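Long-range contact in protein kinase (Perkinsela sp. CCAP 1560/4, PDB 6TLX), which is an unconventional kinetochore protein, KKT2a, whose zinc-binding central domain probably directs it to centromeres: residues A[75-79]-A[103-107]. Numbering follows the deposited sequence.
Sequences QDERT and ASIIH
Ala103, in the first turns of helix 99-127, presents its methyl group to the loop: Ala103 CB lies 3.4 Å from Arg78 O, and the backbones of the two segments come nearest here, the CA atoms of Ala103 and Thr79 being 5.0 Å apart. The loop makes a turn at this point, closed by a bond of 2.9 Å from Thr79 N to Asp76 O. One turn on, Ile106 faces the loop and divides its branches between two polar partners. Ile106 CD1 sits over one face of the Arg78 guanidinium, 4.0 Å from Arg78 NH1, where the bent arginine chain crosses the isoleucine at about a right angle; Arg78 NH2 makes a weak hydrogen bond to Asp19 O. The other branch, Ile106 CG2, meets Asp76 OD2 at 3.6 Å. Ile21 also packs on Ile106, so the N-terminal part of the chain joins the same junction. His107 ends the contact, its CG turned beside the backbone N (chi1 -62°), which brings the imidazole to Thr79. His107 NE2 donates a weak hydrogen bond to Thr79 OG1, 3.2 Å long and bent to 123° at the hydrogen, while Thr79 CG2 lies at the ring edge, in plane. This is loop-on-helix packing beside a Cys4 zinc site: the helix carries Cys101, one ligand of the zinc held with Cys54, Cys57 and Cys98, and the long loop before strand 88-90 rests on its following turns.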
ATOM      1  N   GLN A  75     -13.821  -0.109  -6.820  1.00148.09           N
ATOM      2  CA  GLN A  75     -12.916  -1.112  -6.231  1.00146.12           C
ATOM      3  C   GLN A  75     -11.671  -0.341  -5.833  1.00143.60           C
ATOM      4  O   GLN A  75     -11.208   0.412  -6.663  1.00143.69           O
ATOM      5  CB  GLN A  75     -12.580  -2.146  -7.298  1.00147.19           C
ATOM      6  CG  GLN A  75     -11.382  -3.003  -6.952  1.00149.96           C
ATOM      7  CD  GLN A  75     -11.619  -3.774  -5.685  1.00153.75           C
ATOM      8  OE1 GLN A  75     -12.413  -3.375  -4.850  1.00155.29           O
ATOM      9  NE2 GLN A  75     -10.932  -4.891  -5.541  1.00153.69           N
ATOM     10  N   ASP A  76     -11.220  -0.444  -4.590  1.00141.01           N
ATOM     11  CA  ASP A  76      -9.995   0.286  -4.255  1.00139.05           C
ATOM     12  C   ASP A  76      -8.877  -0.193  -5.185  1.00136.45           C
ATOM     13  O   ASP A  76      -8.602  -1.391  -5.207  1.00136.52           O
ATOM     14  CB  ASP A  76      -9.617   0.012  -2.780  1.00140.61           C
ATOM     15  CG  ASP A  76      -8.651   1.016  -2.166  1.00143.99           C
ATOM     16  OD1 ASP A  76      -8.091   1.843  -2.923  1.00144.20           O
ATOM     17  OD2 ASP A  76      -8.461   0.978  -0.925  1.00145.58           O
ATOM     18  N   GLU A  77      -8.245   0.716  -5.958  1.00134.13           N
ATOM     19  CA  GLU A  77      -7.175   0.333  -6.891  1.00132.72           C
ATOM     20  C   GLU A  77      -6.037  -0.444  -6.213  1.00131.81           C
ATOM     21  O   GLU A  77      -5.460  -1.360  -6.802  1.00131.58           O
ATOM     22  CB  GLU A  77      -6.618   1.557  -7.614  1.00133.92           C
ATOM     23  CG  GLU A  77      -5.738   1.182  -8.795  1.00138.01           C
ATOM     24  CD  GLU A  77      -4.715   2.220  -9.214  1.00144.42           C
ATOM     25  OE1 GLU A  77      -3.968   1.963 -10.188  1.00144.64           O
ATOM     26  OE2 GLU A  77      -4.651   3.287  -8.563  1.00147.43           O
ATOM     27  N   ARG A  78      -5.765  -0.104  -4.946  1.00130.98           N
ATOM     28  CA  ARG A  78      -4.747  -0.730  -4.110  1.00130.50           C
ATOM     29  C   ARG A  78      -5.068  -2.181  -3.719  1.00129.87           C
ATOM     30  O   ARG A  78      -4.165  -2.916  -3.312  1.00130.10           O
ATOM     31  CB  ARG A  78      -4.572   0.083  -2.826  1.00131.48           C
ATOM     32  CG  ARG A  78      -4.397   1.571  -3.044  1.00133.97           C
ATOM     33  CD  ARG A  78      -5.000   2.307  -1.876  1.00136.54           C
ATOM     34  NE  ARG A  78      -4.170   3.418  -1.421  1.00138.72           N
ATOM     35  CZ  ARG A  78      -4.400   4.117  -0.315  1.00141.48           C
ATOM     36  NH1 ARG A  78      -5.441   3.823   0.463  1.00141.38           N
ATOM     37  NH2 ARG A  78      -3.589   5.111   0.032  1.00141.50           N
ATOM     38  N   THR A  79      -6.325  -2.539  -3.869  1.00128.83           N
ATOM     39  CA  THR A  79      -6.721  -3.877  -3.428  1.00128.62           C
ATOM     40  C   THR A  79      -6.877  -4.782  -4.623  1.00128.44           C
ATOM     41  O   THR A  79      -6.705  -5.976  -4.484  1.00128.04           O
ATOM     42  CB  THR A  79      -8.143  -3.765  -2.922  1.00129.69           C
ATOM     43  OG1 THR A  79      -7.926  -3.358  -1.583  1.00130.55           O
ATOM     44  CG2 THR A  79      -8.894  -5.073  -2.971  1.00130.01           C
ATOM     45  N   ALA A 103      -1.575  -3.933  -0.278  1.00102.48           N
ATOM     46  CA  ALA A 103      -2.914  -4.499  -0.270  1.00102.45           C
ATOM     47  C   ALA A 103      -3.286  -5.120   1.086  1.00102.22           C
ATOM     48  O   ALA A 103      -4.315  -4.758   1.641  1.00102.46           O
ATOM     49  CB  ALA A 103      -3.067  -5.513  -1.395  1.00102.54           C
ATOM     50  N   SER A 104      -2.428  -5.967   1.656  1.00101.68           N
ATOM     51  CA  SER A 104      -2.729  -6.609   2.931  1.00101.61           C
ATOM     52  C   SER A 104      -2.866  -5.641   4.116  1.00100.56           C
ATOM     53  O   SER A 104      -3.603  -5.958   5.050  1.00100.86           O
ATOM     54  CB  SER A 104      -1.720  -7.706   3.242  1.00103.58           C
ATOM     55  OG  SER A 104      -0.391  -7.241   3.088  1.00106.60           O
ATOM     56  N   ILE A 105      -2.179  -4.484   4.096  1.00 99.15           N
ATOM     57  CA  ILE A 105      -2.305  -3.529   5.212  1.00 98.34           C
ATOM     58  C   ILE A 105      -3.599  -2.691   5.062  1.00 99.33           C
ATOM     59  O   ILE A 105      -4.224  -2.321   6.061  1.00 99.13           O
ATOM     60  CB  ILE A 105      -1.031  -2.685   5.453  1.00 97.01           C
ATOM     61  CG1 ILE A 105      -1.144  -1.844   6.724  1.00 96.88           C
ATOM     62  CG2 ILE A 105      -0.641  -1.849   4.252  1.00 97.10           C
ATOM     63  CD1 ILE A 105      -1.295  -2.663   8.018  1.00 97.71           C
ATOM     64  N   ILE A 106      -4.046  -2.452   3.803  1.00 99.87           N
ATOM     65  CA  ILE A 106      -5.315  -1.788   3.524  1.00100.36           C
ATOM     66  C   ILE A 106      -6.401  -2.773   3.992  1.00101.15           C
ATOM     67  O   ILE A 106      -7.165  -2.402   4.868  1.00101.81           O
ATOM     68  CB  ILE A 106      -5.469  -1.452   2.028  1.00100.87           C
ATOM     69  CG1 ILE A 106      -4.214  -0.774   1.446  1.00101.28           C
ATOM     70  CG2 ILE A 106      -6.735  -0.634   1.790  1.00101.64           C
ATOM     71  CD1 ILE A 106      -3.887   0.532   2.017  1.00102.32           C
ATOM     72  N   HIS A 107      -6.350  -4.071   3.575  1.00101.09           N
ATOM     73  CA  HIS A 107      -7.300  -5.067   4.078  1.00102.46           C
ATOM     74  C   HIS A 107      -7.326  -5.136   5.602  1.00102.08           C
ATOM     75  O   HIS A 107      -8.369  -4.878   6.187  1.00102.54           O
ATOM     76  CB  HIS A 107      -7.115  -6.476   3.472  1.00105.58           C
ATOM     77  CG  HIS A 107      -7.326  -6.546   1.987  1.00112.71           C
ATOM     78  ND1 HIS A 107      -6.735  -7.554   1.211  1.00115.73           N
ATOM     79  CD2 HIS A 107      -8.010  -5.711   1.162  1.00114.89           C
ATOM     80  CE1 HIS A 107      -7.081  -7.296  -0.046  1.00116.40           C
ATOM     81  NE2 HIS A 107      -7.844  -6.196  -0.129  1.00116.37           N
TER